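Local coordinates for protein Ton_1535 (Thermococcus onnurineus, PDB 3ZPJ) that is of unknown function but folds as an alpha-solenoid that contains a left-handed helical turn, at residues M1-R13 against K22-V35. Numbering follows the deposited sequence.
Sequences MTTLEEINLLVER and KVYEIEDPIEQVQV
Two carboxylates, those of E6 and E25, share the ammonium of K22, one carboxylate from each segment. K22 NZ reaches E25 OE1 on its syn side at 2.8 Å, lying 32° out of the carboxylate plane, while E6 OE1 takes a longer salt bridge of 3.3 Å to the same nitrogen. The lysine chain is bent at chi3 and chi4, and these two bends turn K22 CE and NZ to E6 OE1 and E25 OE1. Closer to the backbone, K22 CD lies 3.6 Å from L10 CD1. With E6 OE1 and E25 OE1 this near each other, the shared ammonium probably offsets their repulsion. Beside this charged network the contact is apolar. I7 points its CB at the other segment and spreads over it: CG1 rests on K22 CB, CD1 meets V23 CG2 crosswise, and CG2 faces V35 CG1. At the N-terminal end of the alpha-solenoid, helix 2-12 packs against the turn after helix 16-22 and the start of helix 29-45, running roughly parallel to residues 29-35 at a crossing angle of -25°. One turn nearer the N-terminus, L4 CD2 touches both I26 CD1 (3.6 Å) and V35 CG2 (3.8 Å), the leucine crossing I26 at about a right angle. T3 adds its methyl beside I26 CG1; CG2 stands anti to the backbone N, with OG1 beside that N. The turn behind I26 is fixed by Q32, whose NE2 donates to I26 O at 2.8 Å, and D28 caps the helix that carries V35 by accepting from E31 N.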
loop_
_atom_site.group_PDB
_atom_site.type_symbol
_atom_site.label_atom_id
_atom_site.label_comp_id
_atom_site.label_asym_id
_atom_site.label_seq_id
_atom_site.Cartn_x
_atom_site.Cartn_y
_atom_site.Cartn_z
ATOM N N MET A 1 16.048 -1.378 26.450
ATOM C CA MET A 1 15.812 -2.596 25.644
ATOM C C MET A 1 15.463 -3.806 26.526
ATOM O O MET A 1 14.494 -4.517 26.261
ATOM C CB MET A 1 17.000 -2.912 24.744
ATOM C CG MET A 1 16.664 -3.463 23.337
ATOM S SD MET A 1 15.665 -2.427 22.225
ATOM C CE MET A 1 16.344 -2.858 20.627
ATOM N N THR A 2 16.214 -4.031 27.596
ATOM C CA THR A 2 15.756 -5.008 28.570
ATOM C C THR A 2 14.588 -4.432 29.376
ATOM O O THR A 2 13.734 -5.170 29.862
ATOM C CB THR A 2 16.885 -5.559 29.495
ATOM O OG1 THR A 2 17.312 -4.562 30.428
ATOM C CG2 THR A 2 18.069 -6.034 28.681
ATOM N N THR A 3 14.538 -3.113 29.506
ATOM C CA THR A 3 13.402 -2.506 30.173
ATOM C C THR A 3 12.120 -2.776 29.383
ATOM O O THR A 3 11.077 -3.073 29.962
ATOM C CB THR A 3 13.584 -1.000 30.392
ATOM O OG1 THR A 3 14.703 -0.770 31.261
ATOM C CG2 THR A 3 12.349 -0.423 31.036
ATOM N N LEU A 4 12.200 -2.687 28.060
ATOM C CA LEU A 4 11.050 -2.987 27.217
ATOM C C LEU A 4 10.631 -4.460 27.320
ATOM O O LEU A 4 9.461 -4.802 27.129
ATOM C CB LEU A 4 11.325 -2.647 25.746
ATOM C CG LEU A 4 11.712 -1.246 25.279
ATOM C CD1 LEU A 4 11.491 -1.172 23.796
ATOM C CD2 LEU A 4 10.936 -0.156 25.975
ATOM N N GLU A 5 11.595 -5.329 27.595
ATOM C CA GLU A 5 11.325 -6.757 27.716
ATOM C C GLU A 5 10.560 -7.022 29.012
ATOM O O GLU A 5 9.574 -7.757 29.016
ATOM C CB GLU A 5 12.637 -7.552 27.689
ATOM C CG GLU A 5 12.514 -8.981 27.158
ATOM C CD GLU A 5 13.823 -9.771 27.252
ATOM O OE1 GLU A 5 14.906 -9.159 27.381
ATOM O OE2 GLU A 5 13.769 -11.013 27.207
ATOM N N GLU A 6 11.019 -6.411 30.103
ATOM C CA GLU A 6 10.321 -6.468 31.386
ATOM C C GLU A 6 8.883 -5.934 31.291
ATOM O O GLU A 6 7.946 -6.530 31.816
ATOM C CB GLU A 6 11.105 -5.692 32.442
ATOM C CG GLU A 6 12.503 -6.237 32.641
ATOM C CD GLU A 6 13.312 -5.467 33.668
ATOM O OE1 GLU A 6 13.055 -4.258 33.863
ATOM O OE2 GLU A 6 14.213 -6.079 34.278
ATOM N N ILE A 7 8.711 -4.815 30.606
ATOM C CA ILE A 7 7.383 -4.259 30.401
ATOM C C ILE A 7 6.456 -5.180 29.594
ATOM O O ILE A 7 5.306 -5.388 29.974
ATOM C CB ILE A 7 7.473 -2.875 29.750
ATOM C CG1 ILE A 7 8.009 -1.870 30.779
ATOM C CG2 ILE A 7 6.122 -2.455 29.210
ATOM C CD1 ILE A 7 8.494 -0.579 30.172
ATOM N N ASN A 8 6.952 -5.729 28.489
ATOM C CA ASN A 8 6.156 -6.656 27.685
ATOM C C ASN A 8 5.722 -7.872 28.485
ATOM O O ASN A 8 4.592 -8.332 28.366
ATOM C CB ASN A 8 6.932 -7.119 26.451
ATOM C CG ASN A 8 6.949 -6.081 25.352
ATOM O OD1 ASN A 8 5.948 -5.410 25.104
ATOM N ND2 ASN A 8 8.093 -5.937 24.686
ATOM N N LEU A 9 6.633 -8.378 29.305
ATOM C CA LEU A 9 6.414 -9.617 30.022
ATOM C C LEU A 9 5.345 -9.381 31.082
ATOM O O LEU A 9 4.413 -10.171 31.221
ATOM C CB LEU A 9 7.735 -10.087 30.645
ATOM C CG LEU A 9 7.944 -11.455 31.309
ATOM C CD1 LEU A 9 7.767 -11.323 32.793
ATOM C CD2 LEU A 9 7.038 -12.565 30.748
ATOM N N LEU A 10 5.481 -8.278 31.812
ATOM C CA LEU A 10 4.493 -7.867 32.798
ATOM C C LEU A 10 3.097 -7.719 32.169
ATOM O O LEU A 10 2.083 -7.965 32.821
ATOM C CB LEU A 10 4.918 -6.549 33.449
ATOM C CG LEU A 10 5.988 -6.587 34.535
ATOM C CD1 LEU A 10 6.589 -5.221 34.706
ATOM C CD2 LEU A 10 5.409 -7.061 35.861
ATOM N N VAL A 11 3.054 -7.324 30.902
ATOM C CA VAL A 11 1.787 -7.156 30.208
ATOM C C VAL A 11 1.207 -8.527 29.877
ATOM O O VAL A 11 0.015 -8.782 30.079
ATOM C CB VAL A 11 1.950 -6.290 28.930
ATOM C CG1 VAL A 11 0.753 -6.443 28.003
ATOM C CG2 VAL A 11 2.149 -4.828 29.308
ATOM N N GLU A 12 2.073 -9.412 29.394
ATOM C CA GLU A 12 1.683 -10.770 29.037
ATOM C C GLU A 12 1.095 -11.503 30.239
ATOM O O GLU A 12 0.189 -12.322 30.101
ATOM C CB GLU A 12 2.886 -11.532 28.484
ATOM C CG GLU A 12 2.573 -12.935 28.025
ATOM C CD GLU A 12 3.402 -13.344 26.824
ATOM O OE1 GLU A 12 3.682 -12.473 25.967
ATOM O OE2 GLU A 12 3.775 -14.536 26.739
ATOM N N ARG A 13 1.611 -11.183 31.418
ATOM C CA ARG A 13 1.150 -11.784 32.660
ATOM C C ARG A 13 -0.057 -11.033 33.206
ATOM O O ARG A 13 -0.525 -11.338 34.303
ATOM C CB ARG A 13 2.264 -11.762 33.719
ATOM C CG ARG A 13 3.558 -12.503 33.354
ATOM C CD ARG A 13 3.399 -14.022 33.398
ATOM N NE ARG A 13 3.697 -14.620 32.098
ATOM C CZ ARG A 13 4.699 -15.463 31.871
ATOM N NH1 ARG A 13 5.494 -15.825 32.863
ATOM N NH2 ARG A 13 4.902 -15.948 30.653
ATOM N N LYS A 22 6.711 0.886 35.321
ATOM C CA LYS A 22 8.063 0.725 34.801
ATOM C C LYS A 22 8.334 1.634 33.623
ATOM O O LYS A 22 9.485 1.858 33.259
ATOM C CB LYS A 22 8.308 -0.713 34.362
ATOM C CG LYS A 22 8.497 -1.674 35.502
ATOM C CD LYS A 22 9.302 -2.863 35.032
ATOM C CE LYS A 22 10.756 -2.496 34.869
ATOM N NZ LYS A 22 11.469 -2.556 36.178
ATOM N N VAL A 23 7.269 2.140 33.015
ATOM C CA VAL A 23 7.397 2.974 31.831
ATOM C C VAL A 23 8.228 4.229 32.122
ATOM O O VAL A 23 8.809 4.833 31.219
ATOM C CB VAL A 23 6.006 3.287 31.234
ATOM C CG1 VAL A 23 6.069 4.405 30.203
ATOM C CG2 VAL A 23 5.435 2.025 30.604
ATOM N N TYR A 24 8.349 4.572 33.397
ATOM C CA TYR A 24 9.102 5.752 33.790
ATOM C C TYR A 24 10.586 5.454 33.952
ATOM O O TYR A 24 11.423 6.355 33.968
ATOM C CB TYR A 24 8.440 6.389 35.000
ATOM C CG TYR A 24 7.008 6.687 34.628
ATOM C CD1 TYR A 24 6.692 7.820 33.887
ATOM C CD2 TYR A 24 5.991 5.788 34.920
ATOM C CE1 TYR A 24 5.389 8.080 33.497
ATOM C CE2 TYR A 24 4.686 6.036 34.533
ATOM C CZ TYR A 24 4.389 7.184 33.823
ATOM O OH TYR A 24 3.091 7.435 33.437
ATOM N N GLU A 25 10.914 4.172 33.993
ATOM C CA GLU A 25 12.305 3.756 33.923
ATOM C C GLU A 25 12.838 3.888 32.500
ATOM O O GLU A 25 14.007 3.622 32.242
ATOM C CB GLU A 25 12.467 2.325 34.439
ATOM C CG GLU A 25 12.165 2.199 35.926
ATOM C CD GLU A 25 12.293 0.780 36.439
ATOM O OE1 GLU A 25 12.693 -0.105 35.652
ATOM O OE2 GLU A 25 11.994 0.552 37.632
ATOM N N ILE A 26 11.975 4.288 31.573
ATOM C CA ILE A 26 12.422 4.597 30.230
ATOM C C ILE A 26 12.925 6.028 30.211
ATOM O O ILE A 26 12.266 6.929 30.729
ATOM C CB ILE A 26 11.303 4.426 29.201
ATOM C CG1 ILE A 26 10.894 2.957 29.123
ATOM C CG2 ILE A 26 11.756 4.921 27.817
ATOM C CD1 ILE A 26 9.935 2.668 28.008
ATOM N N GLU A 27 14.103 6.227 29.630
ATOM C CA GLU A 27 14.715 7.546 29.588
ATOM C C GLU A 27 13.903 8.515 28.740
ATOM O O GLU A 27 13.317 9.475 29.246
ATOM C CB GLU A 27 16.138 7.450 29.042
ATOM C CG GLU A 27 17.099 6.743 29.976
ATOM C CD GLU A 27 18.516 6.685 29.424
ATOM O OE1 GLU A 27 18.719 6.076 28.344
ATOM O OE2 GLU A 27 19.424 7.254 30.072
ATOM N N ASP A 28 13.862 8.240 27.445
ATOM C CA ASP A 28 13.234 9.132 26.496
ATOM C C ASP A 28 11.709 9.158 26.632
ATOM O O ASP A 28 11.075 8.107 26.680
ATOM C CB ASP A 28 13.612 8.697 25.096
ATOM C CG ASP A 28 13.320 9.748 24.074
ATOM O OD1 ASP A 28 13.788 10.894 24.256
ATOM O OD2 ASP A 28 12.631 9.423 23.089
ATOM N N PRO A 29 11.129 10.366 26.713
ATOM C CA PRO A 29 9.689 10.681 26.733
ATOM C C PRO A 29 8.944 10.172 25.517
ATOM O O PRO A 29 7.886 9.542 25.639
ATOM C CB PRO A 29 9.677 12.211 26.720
ATOM C CG PRO A 29 10.892 12.563 27.495
ATOM C CD PRO A 29 11.937 11.531 27.110
ATOM N N ILE A 30 9.479 10.468 24.342
ATOM C CA ILE A 30 8.900 9.947 23.121
ATOM C C ILE A 30 8.838 8.421 23.171
ATOM O O ILE A 30 7.837 7.819 22.786
ATOM C CB ILE A 30 9.665 10.443 21.895
ATOM C CG1 ILE A 30 9.242 11.878 21.592
ATOM C CG2 ILE A 30 9.386 9.561 20.682
ATOM C CD1 ILE A 30 10.144 12.561 20.625
ATOM N N GLU A 31 9.885 7.802 23.697
ATOM C CA GLU A 31 9.900 6.359 23.859
ATOM C C GLU A 31 8.834 5.905 24.869
ATOM O O GLU A 31 8.152 4.908 24.655
ATOM C CB GLU A 31 11.293 5.889 24.269
ATOM C CG GLU A 31 11.499 4.392 24.159
ATOM C CD GLU A 31 11.471 3.901 22.727
ATOM O OE1 GLU A 31 11.611 4.734 21.804
ATOM O OE2 GLU A 31 11.308 2.677 22.532
ATOM N N GLN A 32 8.668 6.654 25.954
ATOM C CA GLN A 32 7.590 6.364 26.906
ATOM C C GLN A 32 6.220 6.398 26.231
ATOM O O GLN A 32 5.343 5.620 26.568
ATOM C CB GLN A 32 7.617 7.346 28.080
ATOM C CG GLN A 32 8.850 7.225 28.949
ATOM C CD GLN A 32 8.824 8.192 30.105
ATOM O OE1 GLN A 32 8.060 9.150 30.093
ATOM N NE2 GLN A 32 9.654 7.949 31.114
ATOM N N VAL A 33 6.053 7.297 25.265
ATOM C CA VAL A 33 4.771 7.502 24.626
ATOM C C VAL A 33 4.491 6.398 23.618
ATOM O O VAL A 33 3.364 5.904 23.536
ATOM C CB VAL A 33 4.704 8.895 23.957
ATOM C CG1 VAL A 33 3.408 9.072 23.190
ATOM C CG2 VAL A 33 4.823 9.959 24.999
ATOM N N GLN A 34 5.524 6.043 22.849
ATOM C CA GLN A 34 5.543 4.846 22.014
ATOM C C GLN A 34 5.102 3.613 22.788
ATOM O O GLN A 34 4.252 2.850 22.340
ATOM C CB GLN A 34 6.966 4.573 21.505
ATOM C CG GLN A 34 7.500 5.570 20.508
ATOM C CD GLN A 34 6.982 5.315 19.113
ATOM O OE1 GLN A 34 5.970 4.629 18.933
ATOM N NE2 GLN A 34 7.677 5.859 18.111
ATOM N N VAL A 35 5.707 3.399 23.945
ATOM C CA VAL A 35 5.401 2.208 24.702
ATOM C C VAL A 35 3.958 2.274 25.172
ATOM O O VAL A 35 3.184 1.333 24.961
ATOM C CB VAL A 35 6.359 2.041 25.883
ATOM C CG1 VAL A 35 5.900 0.915 26.791
ATOM C CG2 VAL A 35 7.752 1.766 25.364
#